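Local atomic coordinates of malonyl CoA-acyl carrier protein transacylase (PDB entry 4RR5), a protein that transfers the malonyl group from malonyl-CoA to holo-acyl carrier protein, supplying malonyl-ACP for fatty acid biosynthesis. Residues A[75-80]-A[288-293]; A[259-264]-A[281-286]; A[206-211]-A[229-234]; A[216-221]-A[235-240]; A[125-130]-A[177-182]. All blocks are in the same frame, centred on the assembly; numbering follows the deposited sequence.

Interaction 1: residues A[75-80]-A[288-293]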
# COMPACT_ATOMS: atom_id res chain seq x y z
N ARG A 75 -9.32 -11.91 -12.40
CA ARG A 75 -9.08 -13.32 -12.70
C ARG A 75 -10.28 -13.96 -13.39
O ARG A 75 -10.13 -14.59 -14.43
CB ARG A 75 -8.73 -14.09 -11.43
CG ARG A 75 -7.32 -13.76 -10.93
CD ARG A 75 -6.78 -14.81 -9.98
NE ARG A 75 -5.42 -14.48 -9.57
CZ ARG A 75 -4.35 -14.67 -10.34
NH1 ARG A 75 -4.47 -15.18 -11.56
NH2 ARG A 75 -3.15 -14.33 -9.89
N ASP A 76 -11.46 -13.75 -12.84
CA ASP A 76 -12.68 -14.29 -13.42
C ASP A 76 -12.89 -13.86 -14.88
O ASP A 76 -13.37 -14.64 -15.70
CB ASP A 76 -13.89 -13.88 -12.58
CG ASP A 76 -15.07 -14.80 -12.79
OD1 ASP A 76 -14.97 -15.99 -12.39
OD2 ASP A 76 -16.10 -14.34 -13.34
N LYS A 77 -12.52 -12.62 -15.20
CA LYS A 77 -12.59 -12.15 -16.59
C LYS A 77 -11.47 -12.74 -17.46
O LYS A 77 -11.41 -12.48 -18.66
CB LYS A 77 -12.52 -10.63 -16.64
CG LYS A 77 -13.65 -9.92 -15.93
CD LYS A 77 -13.80 -8.47 -16.41
CE LYS A 77 -14.22 -8.40 -17.88
NZ LYS A 77 -15.57 -7.79 -18.05
N GLY A 78 -10.58 -13.53 -16.87
CA GLY A 78 -9.50 -14.13 -17.62
C GLY A 78 -8.13 -13.46 -17.51
O GLY A 78 -7.11 -14.09 -17.81
N PHE A 79 -8.08 -12.21 -17.08
CA PHE A 79 -6.82 -11.50 -16.96
C PHE A 79 -5.96 -12.02 -15.81
O PHE A 79 -6.48 -12.39 -14.75
CB PHE A 79 -7.06 -10.01 -16.78
CG PHE A 79 -7.80 -9.38 -17.92
CD1 PHE A 79 -7.12 -8.97 -19.06
CD2 PHE A 79 -9.17 -9.18 -17.85
CE1 PHE A 79 -7.81 -8.37 -20.10
CE2 PHE A 79 -9.86 -8.59 -18.89
CZ PHE A 79 -9.18 -8.18 -20.02
N GLN A 80 -4.65 -12.06 -16.02
CA GLN A 80 -3.72 -12.53 -15.01
C GLN A 80 -2.49 -11.64 -14.97
O GLN A 80 -2.10 -11.08 -15.99
CB GLN A 80 -3.32 -13.97 -15.29
CG GLN A 80 -4.38 -14.96 -14.88
CD GLN A 80 -4.04 -16.37 -15.30
OE1 GLN A 80 -3.25 -16.58 -16.23
NE2 GLN A 80 -4.63 -17.35 -14.62
N ASP A 288 -17.28 -0.39 -13.58
CA ASP A 288 -17.21 0.24 -14.90
C ASP A 288 -15.86 0.04 -15.57
O ASP A 288 -15.79 -0.14 -16.79
CB ASP A 288 -17.53 1.73 -14.80
CG ASP A 288 -18.12 2.29 -16.09
OD1 ASP A 288 -17.75 1.79 -17.19
OD2 ASP A 288 -18.97 3.20 -16.00
N ASP A 289 -14.79 0.07 -14.78
CA ASP A 289 -13.45 -0.21 -15.28
C ASP A 289 -13.36 -1.65 -15.75
O ASP A 289 -12.79 -1.93 -16.80
CB ASP A 289 -12.38 0.02 -14.20
CG ASP A 289 -12.46 1.40 -13.59
OD1 ASP A 289 -12.67 2.36 -14.35
OD2 ASP A 289 -12.30 1.52 -12.36
N LEU A 290 -13.89 -2.56 -14.95
CA LEU A 290 -13.78 -3.98 -15.25
C LEU A 290 -14.46 -4.32 -16.57
O LEU A 290 -13.98 -5.16 -17.34
CB LEU A 290 -14.41 -4.81 -14.12
CG LEU A 290 -13.57 -5.05 -12.87
CD1 LEU A 290 -14.47 -5.54 -11.73
CD2 LEU A 290 -12.46 -6.05 -13.17
N ASN A 291 -15.57 -3.64 -16.81
CA ASN A 291 -16.43 -3.97 -17.94
C ASN A 291 -15.84 -3.56 -19.29
O ASN A 291 -16.22 -4.12 -20.32
CB ASN A 291 -17.80 -3.33 -17.74
CG ASN A 291 -18.53 -3.91 -16.54
OD1 ASN A 291 -18.18 -5.00 -16.06
ND2 ASN A 291 -19.55 -3.20 -16.06
N SER A 292 -14.90 -2.61 -19.26
CA SER A 292 -14.23 -2.13 -20.47
C SER A 292 -13.06 -3.01 -20.82
O SER A 292 -12.29 -2.71 -21.73
CB SER A 292 -13.74 -0.70 -20.27
OG SER A 292 -14.74 0.09 -19.64
N LEU A 293 -12.94 -4.11 -20.09
CA LEU A 293 -11.86 -5.05 -20.25
C LEU A 293 -10.53 -4.39 -19.90
O LEU A 293 -10.14 -4.33 -18.72
CB LEU A 293 -11.84 -5.63 -21.67
CG LEU A 293 -12.50 -7.01 -21.77
CD1 LEU A 293 -13.95 -6.96 -21.29
CD2 LEU A 293 -12.40 -7.59 -23.18
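K77 and F79 reach from the end of helix 56-76 to the C-terminal residue L293, and each meets it in a different orientation. The K77 side chain runs at a slant to that of L293, with K77 CE 3.7 Å from L293 CD1. The lysine chain bends at chi3 (65°) and again further out, which carries its ammonium group to the last turn of helix 287-291. There K77 NZ gives a weak hydrogen bond to L290 O at 3.2 Å. The same carbonyl accepts the backbone bond from L293 N at 3.1 Å, so two donors share it.

F79 stands at about a right angle to L293 and uses the rim of its ring: L293 CG lies near the ring plane, 3.9 Å from F79 CZ. The F79 ring also makes an edge-to-face contact with W260. On the other segment, S292 OG donates to D288 O at 3.0 Å in the carbonyl plane, tying the end of the helix to its own last turn. L290, the buried member of the group, also packs on L70, L73 and L74 of helix 56-76.

Between the two contacting side chains of 75-80, G78 has a positive phi (101°), and its N bonds R75 O at 2.7 Å. This is the Schellman motif that ends helix 56-76, here placed beside the C-terminal helix at the surface of the acyltransferase domain.

Interaction 2: residues A[259-264]-A[281-286]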
# COMPACT_ATOMS: atom_id res chain seq x y z
N TYR A 259 0.78 -1.51 -16.72
CA TYR A 259 0.78 -1.21 -15.31
C TYR A 259 -0.65 -0.91 -14.87
O TYR A 259 -1.21 0.11 -15.25
CB TYR A 259 1.71 -0.02 -15.09
CG TYR A 259 1.89 0.56 -13.70
CD1 TYR A 259 2.93 0.13 -12.89
CD2 TYR A 259 1.10 1.61 -13.25
CE1 TYR A 259 3.15 0.69 -11.64
CE2 TYR A 259 1.31 2.18 -12.00
CZ TYR A 259 2.34 1.71 -11.21
OH TYR A 259 2.57 2.26 -9.98
N TRP A 260 -1.24 -1.83 -14.10
CA TRP A 260 -2.64 -1.70 -13.72
C TRP A 260 -2.78 -1.45 -12.23
O TRP A 260 -2.40 -2.29 -11.42
CB TRP A 260 -3.43 -2.96 -14.08
CG TRP A 260 -3.53 -3.24 -15.54
CD1 TRP A 260 -2.95 -2.55 -16.56
CD2 TRP A 260 -4.28 -4.30 -16.15
NE1 TRP A 260 -3.27 -3.11 -17.77
CE2 TRP A 260 -4.09 -4.19 -17.54
CE3 TRP A 260 -5.08 -5.32 -15.65
CZ2 TRP A 260 -4.68 -5.07 -18.45
CZ3 TRP A 260 -5.68 -6.19 -16.55
CH2 TRP A 260 -5.47 -6.06 -17.93
N GLU A 261 -3.34 -0.30 -11.88
CA GLU A 261 -3.63 0.00 -10.50
C GLU A 261 -4.94 -0.66 -10.15
O GLU A 261 -5.99 -0.26 -10.64
CB GLU A 261 -3.70 1.50 -10.25
CG GLU A 261 -3.60 1.86 -8.79
CD GLU A 261 -3.60 3.37 -8.56
OE1 GLU A 261 -3.53 4.12 -9.56
OE2 GLU A 261 -3.68 3.79 -7.39
N VAL A 262 -4.88 -1.67 -9.30
CA VAL A 262 -6.04 -2.45 -8.92
C VAL A 262 -6.52 -1.99 -7.55
O VAL A 262 -6.05 -2.47 -6.52
CB VAL A 262 -5.71 -3.95 -8.92
CG1 VAL A 262 -6.91 -4.78 -8.55
CG2 VAL A 262 -5.16 -4.37 -10.29
N GLY A 263 -7.44 -1.03 -7.56
CA GLY A 263 -7.94 -0.42 -6.34
C GLY A 263 -8.49 0.96 -6.64
O GLY A 263 -8.43 1.42 -7.77
N PRO A 264 -9.01 1.64 -5.62
CA PRO A 264 -9.61 2.96 -5.81
C PRO A 264 -8.53 4.02 -6.01
O PRO A 264 -7.36 3.74 -5.75
CB PRO A 264 -10.37 3.19 -4.51
CG PRO A 264 -9.60 2.48 -3.50
CD PRO A 264 -8.95 1.28 -4.19
N LEU A 281 -1.06 2.64 -18.61
CA LEU A 281 -1.75 2.67 -17.33
C LEU A 281 -3.25 2.36 -17.44
O LEU A 281 -3.95 2.92 -18.28
CB LEU A 281 -1.57 4.05 -16.68
CG LEU A 281 -0.16 4.64 -16.85
CD1 LEU A 281 -0.08 6.02 -16.22
CD2 LEU A 281 0.92 3.71 -16.30
N LYS A 282 -3.73 1.45 -16.59
CA LYS A 282 -5.17 1.37 -16.32
C LYS A 282 -5.46 1.49 -14.83
O LYS A 282 -4.65 1.09 -13.99
CB LYS A 282 -5.79 0.08 -16.86
CG LYS A 282 -5.04 -0.58 -17.98
CD LYS A 282 -5.90 -1.67 -18.62
CE LYS A 282 -6.93 -1.09 -19.57
NZ LYS A 282 -6.29 -0.42 -20.73
N ASN A 283 -6.62 2.05 -14.52
CA ASN A 283 -7.11 2.13 -13.16
C ASN A 283 -8.36 1.28 -13.00
O ASN A 283 -9.44 1.64 -13.47
CB ASN A 283 -7.39 3.57 -12.79
CG ASN A 283 -6.16 4.40 -12.78
OD1 ASN A 283 -5.90 5.17 -13.71
ND2 ASN A 283 -5.34 4.22 -11.75
N ILE A 284 -8.20 0.14 -12.33
CA ILE A 284 -9.29 -0.79 -12.11
C ILE A 284 -9.77 -0.80 -10.65
O ILE A 284 -9.27 -1.58 -9.83
CB ILE A 284 -8.88 -2.19 -12.53
CG1 ILE A 284 -8.37 -2.15 -13.97
CG2 ILE A 284 -10.05 -3.16 -12.38
CD1 ILE A 284 -7.08 -2.86 -14.18
N GLY A 285 -10.74 0.05 -10.35
CA GLY A 285 -11.26 0.17 -9.00
C GLY A 285 -12.77 0.27 -8.95
O GLY A 285 -13.37 0.49 -7.89
N GLN A 286 -13.40 0.13 -10.11
CA GLN A 286 -14.86 0.13 -10.21
C GLN A 286 -15.30 -0.88 -11.23
O GLN A 286 -14.55 -1.19 -12.16
CB GLN A 286 -15.40 1.50 -10.62
CG GLN A 286 -15.37 2.52 -9.53
CD GLN A 286 -15.74 3.89 -10.04
OE1 GLN A 286 -15.78 4.11 -11.26
NE2 GLN A 286 -16.03 4.81 -9.12
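W260 and K282 lie side by side on neighbouring strands, pointing the same way. Followed outward, the tryptophan first meets I284: W260 CB is 3.7 Å from I284 CD1. W260 CG lies anti to the carbonyl carbon (chi1 -65°), setting the indole alongside K282. On the pyrrole side, W260 NE1 is 3.1 Å from K282 CG, and K282 CD lies over the face of the five-membered ring, 3.5 Å from its centroid and 30° off the normal, a CH-pi contact. On the benzene side, W260 CE3 reaches I284 CD1 at 3.5 Å, while CZ2 lies near K282 CD.

Strands 258-262 and 280-284 are the parallel pair of a beta-alpha-beta unit connected through helix 267-273, at one edge of the four-stranded parallel sheet. E261 N bonds K282 O at 2.8 Å and E261 O receives I284 N at 2.8 Å.

With an alanine in place of W260, the K282 methylenes and I284 CD1 would probably lose their aromatic partner, opening a gap beside W5, whose ring also meets the indole. On the other sheet face, Y259 CD2 touches L281 CD2 at 3.7 Å. The E261 carboxylate accepts hydrogen bonds from L268 N and T269 N, and N283 ND2 bonds T269 OG1.

Interaction 3: residues A[206-211]-A[229-234]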
# COMPACT_ATOMS: atom_id res chain seq x y z
N CYS A 206 3.18 -17.60 10.72
CA CYS A 206 2.26 -17.77 9.62
C CYS A 206 3.03 -18.39 8.47
O CYS A 206 4.08 -17.89 8.09
CB CYS A 206 1.65 -16.41 9.25
SG CYS A 206 0.51 -16.46 7.86
N HIS A 207 2.55 -19.51 7.93
CA HIS A 207 3.25 -20.12 6.80
C HIS A 207 3.01 -19.35 5.52
O HIS A 207 1.87 -19.05 5.19
CB HIS A 207 2.82 -21.56 6.60
CG HIS A 207 3.22 -22.12 5.27
ND1 HIS A 207 4.52 -22.13 4.82
CD2 HIS A 207 2.48 -22.69 4.28
CE1 HIS A 207 4.57 -22.68 3.62
NE2 HIS A 207 3.35 -23.02 3.27
N PHE A 208 4.07 -19.02 4.80
CA PHE A 208 3.92 -18.33 3.53
C PHE A 208 4.18 -19.28 2.35
O PHE A 208 5.26 -19.87 2.26
CB PHE A 208 4.88 -17.14 3.45
CG PHE A 208 4.33 -15.88 4.03
CD1 PHE A 208 3.38 -15.91 5.04
CD2 PHE A 208 4.77 -14.64 3.57
CE1 PHE A 208 2.88 -14.75 5.58
CE2 PHE A 208 4.26 -13.46 4.10
CZ PHE A 208 3.32 -13.52 5.12
N ASN A 209 3.22 -19.42 1.44
CA ASN A 209 3.47 -20.17 0.21
C ASN A 209 4.39 -19.36 -0.69
O ASN A 209 4.49 -18.14 -0.58
CB ASN A 209 2.18 -20.49 -0.56
CG ASN A 209 1.12 -21.14 0.30
OD1 ASN A 209 1.41 -21.94 1.18
ND2 ASN A 209 -0.14 -20.76 0.07
N ASP A 210 5.05 -20.04 -1.61
CA ASP A 210 5.80 -19.33 -2.62
C ASP A 210 4.78 -18.66 -3.54
O ASP A 210 3.62 -19.07 -3.62
CB ASP A 210 6.74 -20.28 -3.38
CG ASP A 210 7.81 -20.90 -2.47
OD1 ASP A 210 8.29 -20.21 -1.53
OD2 ASP A 210 8.17 -22.08 -2.67
N ALA A 211 5.21 -17.60 -4.20
CA ALA A 211 4.31 -16.83 -5.03
C ALA A 211 4.25 -17.39 -6.44
O ALA A 211 5.26 -17.83 -7.00
CB ALA A 211 4.73 -15.36 -5.07
N ARG A 229 11.54 -15.38 1.88
CA ARG A 229 12.16 -14.09 1.65
C ARG A 229 11.08 -13.00 1.70
O ARG A 229 11.30 -11.92 2.27
CB ARG A 229 12.92 -14.09 0.32
CG ARG A 229 13.59 -12.74 -0.02
CD ARG A 229 14.64 -12.28 1.02
NE ARG A 229 15.27 -11.03 0.59
CZ ARG A 229 15.33 -9.91 1.32
NH1 ARG A 229 14.83 -9.87 2.55
NH2 ARG A 229 15.90 -8.83 0.82
N LEU A 230 9.91 -13.30 1.13
CA LEU A 230 8.78 -12.36 1.12
C LEU A 230 8.26 -12.03 2.52
O LEU A 230 8.00 -10.87 2.83
CB LEU A 230 7.64 -12.90 0.26
CG LEU A 230 7.84 -12.85 -1.25
CD1 LEU A 230 6.59 -13.30 -1.94
CD2 LEU A 230 8.22 -11.47 -1.72
N LYS A 231 8.13 -13.05 3.37
CA LYS A 231 7.79 -12.83 4.77
C LYS A 231 8.84 -11.94 5.46
O LYS A 231 8.50 -11.00 6.20
CB LYS A 231 7.67 -14.14 5.53
CG LYS A 231 7.03 -13.96 6.90
CD LYS A 231 7.22 -15.15 7.83
CE LYS A 231 6.69 -16.44 7.22
NZ LYS A 231 6.37 -17.42 8.30
N GLU A 232 10.10 -12.25 5.21
CA GLU A 232 11.21 -11.47 5.75
C GLU A 232 11.08 -10.02 5.32
O GLU A 232 11.12 -9.12 6.15
CB GLU A 232 12.56 -12.05 5.30
CG GLU A 232 13.78 -11.48 6.03
CD GLU A 232 15.08 -11.62 5.24
OE1 GLU A 232 15.20 -12.54 4.39
OE2 GLU A 232 15.98 -10.78 5.45
N LYS A 233 10.91 -9.78 4.03
CA LYS A 233 10.72 -8.42 3.54
C LYS A 233 9.46 -7.75 4.14
O LYS A 233 9.45 -6.55 4.40
CB LYS A 233 10.62 -8.42 2.02
CG LYS A 233 11.80 -9.04 1.29
CD LYS A 233 11.62 -8.80 -0.20
CE LYS A 233 12.74 -9.35 -1.04
NZ LYS A 233 12.73 -8.62 -2.33
N LEU A 234 8.40 -8.53 4.35
CA LEU A 234 7.17 -7.97 4.88
C LEU A 234 7.34 -7.60 6.36
O LEU A 234 6.94 -6.52 6.81
CB LEU A 234 6.02 -8.96 4.69
CG LEU A 234 4.65 -8.48 5.18
CD1 LEU A 234 4.15 -7.33 4.30
CD2 LEU A 234 3.64 -9.63 5.23
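K231 NZ is modelled 2.3 Å from C206 O of the loop, a separation too short to be trusted in detail at this resolution; T204 O, at the end of helix 193-204, accepts a sound hydrogen bond from the same nitrogen. K231 CG lies anti to the backbone N (chi1 -167°), and a bend at chi3 (-57°) then turns the outer chain toward C206.

On the way, the aliphatic part of K231 crosses the F208 ring obliquely. K231 CG stands above the ring centre, 4.0 Å from the centroid and 13° off the normal, which defines a CH-pi contact; nearer the backbone, K231 CB is 3.5 Å from F208 CD2. The contact thus docks helix 227-235 of the acyltransferase domain on the loop between helix 193-204 and strand 215-217, and the L234 side chain lies about 8 Å from that of S88, the probable nucleophile.

L234 meets the same ring at its edge and at about a right angle, with L234 CD2 near the ring plane and 3.9 Å from F208 CZ. F101 makes a further edge-to-face contact with F208. One helical turn before L234, L230 CD1 approaches A211 CB at 4.2 Å, while L230 and L234 both also touch L95 of helix 90-97.

Interaction 4: residues A[216-221]-A[235-240]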
# COMPACT_ATOMS: atom_id res chain seq x y z
N LEU A 216 7.26 -7.71 -6.01
CA LEU A 216 8.29 -6.71 -5.69
C LEU A 216 7.95 -6.00 -4.38
O LEU A 216 7.07 -5.15 -4.33
CB LEU A 216 8.45 -5.69 -6.82
CG LEU A 216 9.08 -6.17 -8.13
CD1 LEU A 216 8.22 -7.19 -8.88
CD2 LEU A 216 9.40 -4.99 -9.03
N SER A 217 8.67 -6.35 -3.32
CA SER A 217 8.33 -5.84 -1.99
C SER A 217 8.87 -4.44 -1.64
O SER A 217 9.93 -4.02 -2.13
CB SER A 217 8.79 -6.84 -0.96
OG SER A 217 8.32 -8.12 -1.33
N ASN A 218 8.13 -3.74 -0.78
CA ASN A 218 8.42 -2.35 -0.43
C ASN A 218 9.85 -2.08 0.04
O ASN A 218 10.45 -1.09 -0.37
CB ASN A 218 7.45 -1.87 0.68
CG ASN A 218 6.04 -1.58 0.17
OD1 ASN A 218 5.16 -1.22 0.95
ND2 ASN A 218 5.82 -1.74 -1.14
N VAL A 219 10.38 -2.92 0.92
CA VAL A 219 11.72 -2.66 1.44
C VAL A 219 12.82 -3.12 0.49
O VAL A 219 13.98 -2.73 0.64
CB VAL A 219 11.96 -3.34 2.81
CG1 VAL A 219 11.09 -2.69 3.89
CG2 VAL A 219 11.74 -4.86 2.74
N ASP A 220 12.48 -3.95 -0.50
CA ASP A 220 13.48 -4.47 -1.44
C ASP A 220 12.80 -4.95 -2.72
O ASP A 220 12.51 -6.15 -2.87
CB ASP A 220 14.30 -5.59 -0.78
CG ASP A 220 15.24 -6.30 -1.76
OD1 ASP A 220 15.62 -5.71 -2.81
OD2 ASP A 220 15.61 -7.45 -1.47
N PRO A 221 12.56 -4.02 -3.65
CA PRO A 221 11.72 -4.24 -4.83
C PRO A 221 12.40 -5.02 -5.94
O PRO A 221 12.11 -4.78 -7.11
CB PRO A 221 11.41 -2.82 -5.30
CG PRO A 221 12.55 -2.02 -4.83
CD PRO A 221 12.97 -2.62 -3.52
N ILE A 235 7.96 -8.50 7.12
CA ILE A 235 8.29 -8.25 8.52
C ILE A 235 9.11 -6.98 8.68
O ILE A 235 8.94 -6.24 9.66
CB ILE A 235 9.06 -9.45 9.13
CG1 ILE A 235 8.07 -10.59 9.44
CG2 ILE A 235 9.84 -9.04 10.39
CD1 ILE A 235 8.73 -11.84 9.92
N GLN A 236 9.97 -6.70 7.71
CA GLN A 236 10.78 -5.50 7.72
C GLN A 236 10.02 -4.23 7.28
O GLN A 236 10.51 -3.11 7.46
CB GLN A 236 12.01 -5.71 6.84
CG GLN A 236 13.02 -6.65 7.47
CD GLN A 236 14.06 -7.14 6.48
OE1 GLN A 236 14.08 -6.72 5.33
NE2 GLN A 236 14.92 -8.04 6.93
N GLN A 237 8.83 -4.40 6.73
CA GLN A 237 8.17 -3.31 6.04
C GLN A 237 7.70 -2.19 6.96
O GLN A 237 7.72 -1.02 6.59
CB GLN A 237 6.98 -3.83 5.25
CG GLN A 237 6.25 -2.77 4.45
CD GLN A 237 4.82 -3.15 4.21
OE1 GLN A 237 4.11 -3.55 5.14
NE2 GLN A 237 4.38 -3.06 2.96
N MET A 238 7.29 -2.55 8.17
CA MET A 238 6.60 -1.57 8.98
C MET A 238 7.54 -0.48 9.51
O MET A 238 7.12 0.66 9.72
CB MET A 238 5.87 -2.24 10.14
CG MET A 238 4.97 -1.27 10.88
SD MET A 238 4.15 -1.97 12.30
CE MET A 238 3.08 -3.17 11.49
N THR A 239 8.81 -0.83 9.72
CA THR A 239 9.80 0.13 10.20
C THR A 239 10.65 0.71 9.07
O THR A 239 11.46 1.62 9.28
CB THR A 239 10.75 -0.49 11.22
OG1 THR A 239 11.29 -1.70 10.68
CG2 THR A 239 10.01 -0.78 12.52
N GLY A 240 10.43 0.19 7.87
CA GLY A 240 11.27 0.50 6.75
C GLY A 240 10.56 1.33 5.72
O GLY A 240 9.34 1.49 5.77
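V219, Q237 and N218 bury the most surface where a type I beta turn, S217 to D220, meets the segment leaving helix 227-235. The turn lies beside a probable nucleophile elbow of the acyltransferase fold, whose S88 is the active-site serine by similarity. S217 O accepts D220 N at 3.0 Å and closes the turn.

V219 fills the middle of the contact with its two methyls. V219 CG1 comes within 3.6 Å of Q236 O and 3.7 Å of Q237 CA, while V219 CG2 faces the Q236 side chain, 4.0 Å from Q236 OE1. The V219 and Q236 side chains meet at about a right angle.

Q237 carries its amide to N218 on an extended chain, CG opposite the backbone N (chi1 -178°). Q237 NE2 also donates to S88 O, and Q237 OE1 accepts from R113 NH2. N218 is tied to the same elbow: its OD1 accepts S88 N, and its ND2 donates to G86 O. This second shell is consistent with a role in positioning the serine. A leucine at Q237 is likely to leave R113 NH2 and S88 O without this amide partner and take one of the donors from N218 OD1.

The amide planes of N218 and Q237 are 37° apart, and Q237 NE2 donates to N218 OD1 at 2.8 Å from above the carbonyl plane, with an N-H...O angle of 140°.

Interaction 5: residues A[125-130]-A[177-182]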
# COMPACT_ATOMS: atom_id res chain seq x y z
N MET A 125 3.60 12.24 9.83
CA MET A 125 4.20 12.15 8.51
C MET A 125 3.74 13.28 7.59
O MET A 125 2.60 13.73 7.68
CB MET A 125 3.87 10.80 7.85
CG MET A 125 3.96 9.60 8.78
SD MET A 125 3.30 8.14 7.97
CE MET A 125 4.64 7.75 6.84
N ALA A 126 4.63 13.72 6.70
CA ALA A 126 4.29 14.73 5.70
C ALA A 126 4.79 14.34 4.32
O ALA A 126 5.82 13.67 4.19
CB ALA A 126 4.86 16.09 6.08
N ALA A 127 4.07 14.76 3.28
CA ALA A 127 4.51 14.49 1.92
C ALA A 127 5.12 15.75 1.31
O ALA A 127 4.74 16.87 1.66
CB ALA A 127 3.36 13.99 1.07
N LEU A 128 6.06 15.57 0.40
CA LEU A 128 6.76 16.69 -0.20
C LEU A 128 6.70 16.54 -1.70
O LEU A 128 7.12 15.52 -2.24
CB LEU A 128 8.21 16.76 0.28
CG LEU A 128 8.41 17.04 1.77
CD1 LEU A 128 9.81 16.68 2.21
CD2 LEU A 128 8.15 18.49 2.03
N MET A 129 6.15 17.53 -2.38
CA MET A 129 6.05 17.44 -3.82
C MET A 129 6.92 18.53 -4.41
O MET A 129 6.82 19.69 -4.02
CB MET A 129 4.60 17.56 -4.30
CG MET A 129 4.50 17.84 -5.80
SD MET A 129 2.90 17.63 -6.63
CE MET A 129 3.41 17.78 -8.35
N LYS A 130 7.78 18.13 -5.34
CA LYS A 130 8.68 19.04 -6.04
C LYS A 130 9.64 19.74 -5.07
O LYS A 130 9.49 20.92 -4.76
CB LYS A 130 7.87 20.08 -6.83
CG LYS A 130 8.10 20.03 -8.33
CD LYS A 130 7.24 18.98 -8.99
CE LYS A 130 7.63 18.79 -10.45
NZ LYS A 130 8.97 18.15 -10.58
N ARG A 177 3.83 22.06 -2.86
CA ARG A 177 3.40 21.97 -1.44
C ARG A 177 4.06 20.86 -0.60
O ARG A 177 4.68 19.93 -1.11
CB ARG A 177 1.89 21.84 -1.35
CG ARG A 177 1.24 23.11 -0.81
CD ARG A 177 1.62 23.33 0.64
NE ARG A 177 1.20 24.64 1.14
CZ ARG A 177 -0.03 24.92 1.56
NH1 ARG A 177 -0.98 23.99 1.52
NH2 ARG A 177 -0.31 26.14 2.02
N ALA A 178 3.92 21.05 0.71
CA ALA A 178 4.43 20.17 1.75
C ALA A 178 3.29 19.89 2.71
O ALA A 178 2.99 20.71 3.59
CB ALA A 178 5.61 20.81 2.46
N VAL A 179 2.65 18.74 2.55
CA VAL A 179 1.37 18.50 3.21
C VAL A 179 1.39 17.37 4.24
O VAL A 179 1.66 16.21 3.91
CB VAL A 179 0.28 18.19 2.15
CG1 VAL A 179 0.74 17.07 1.20
CG2 VAL A 179 -1.06 17.85 2.81
N PRO A 180 1.09 17.71 5.50
CA PRO A 180 0.88 16.67 6.52
C PRO A 180 -0.11 15.61 6.04
O PRO A 180 -1.19 15.95 5.53
CB PRO A 180 0.33 17.45 7.72
CG PRO A 180 0.01 18.83 7.20
CD PRO A 180 0.93 19.06 6.05
N LEU A 181 0.26 14.34 6.15
CA LEU A 181 -0.65 13.26 5.81
C LEU A 181 -1.75 13.10 6.87
O LEU A 181 -1.57 13.48 8.03
CB LEU A 181 0.12 11.95 5.64
CG LEU A 181 1.08 11.89 4.45
CD1 LEU A 181 1.66 10.49 4.27
CD2 LEU A 181 0.38 12.34 3.18
N LYS A 182 -2.90 12.55 6.48
CA LYS A 182 -3.97 12.33 7.45
C LYS A 182 -3.75 11.04 8.23
O LYS A 182 -4.63 10.17 8.28
CB LYS A 182 -5.34 12.32 6.78
CG LYS A 182 -5.82 13.68 6.34
CD LYS A 182 -7.17 13.57 5.66
CE LYS A 182 -7.35 14.66 4.63
NZ LYS A 182 -8.58 14.45 3.82
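Strand 178-180 forms an edge of the antiparallel sheet of the small, ferredoxin-like subdomain known in FabD enzymes and pairs antiparallel with strand 124-129. A127 and V179 make the hydrogen-bonded pair: A127 N donates to V179 O at 2.9 Å, and V179 N returns a bond to A127 O at 2.9 Å. The first is nearly straight at the hydrogen (175°), although its donor stands above the V179 carbonyl plane. The pairing is extended by L181 N to M125 O and by M129 N to R177 O.

Side chains meet on both faces. On the face of A127 and V179, A127 CB touches V179 CG1 at 4.0 Å and also L181 CD2 at 4.0 Å. M125, at the end of this pairing, has its side chain about 5 Å from that of H188, an active-site residue by similarity. On the opposite face L128 has CG anti to the carbonyl carbon (chi1 -65°), which brings its CD2 to 3.5 Å from A178 CB.

How the interactions relate
Interactions 1 and 2 form one continuous patch, with centres 11 Å apart: F79 CD1 lies 3.5 Å from W260 CH2, and L290 CD2 is 3.8 Å from I284 CG2. Interactions 3 and 4 are likewise joined, their segments alternating along the chain; R229 NH2 forms a salt bridge with D220 OD2 at 2.7 Å, and K233 NZ a second with the same oxygen at 3.2 Å. Interaction 4 approaches the probable catalytic residues closely, the N218 and Q237 side chains lying about 4 Å from those of S88 and H188 respectively. Interaction 5 belongs to the other sheet; its centre is 21 Å from that of interaction 4 and their nearest atoms about 8 Å apart, both contacts approaching H188.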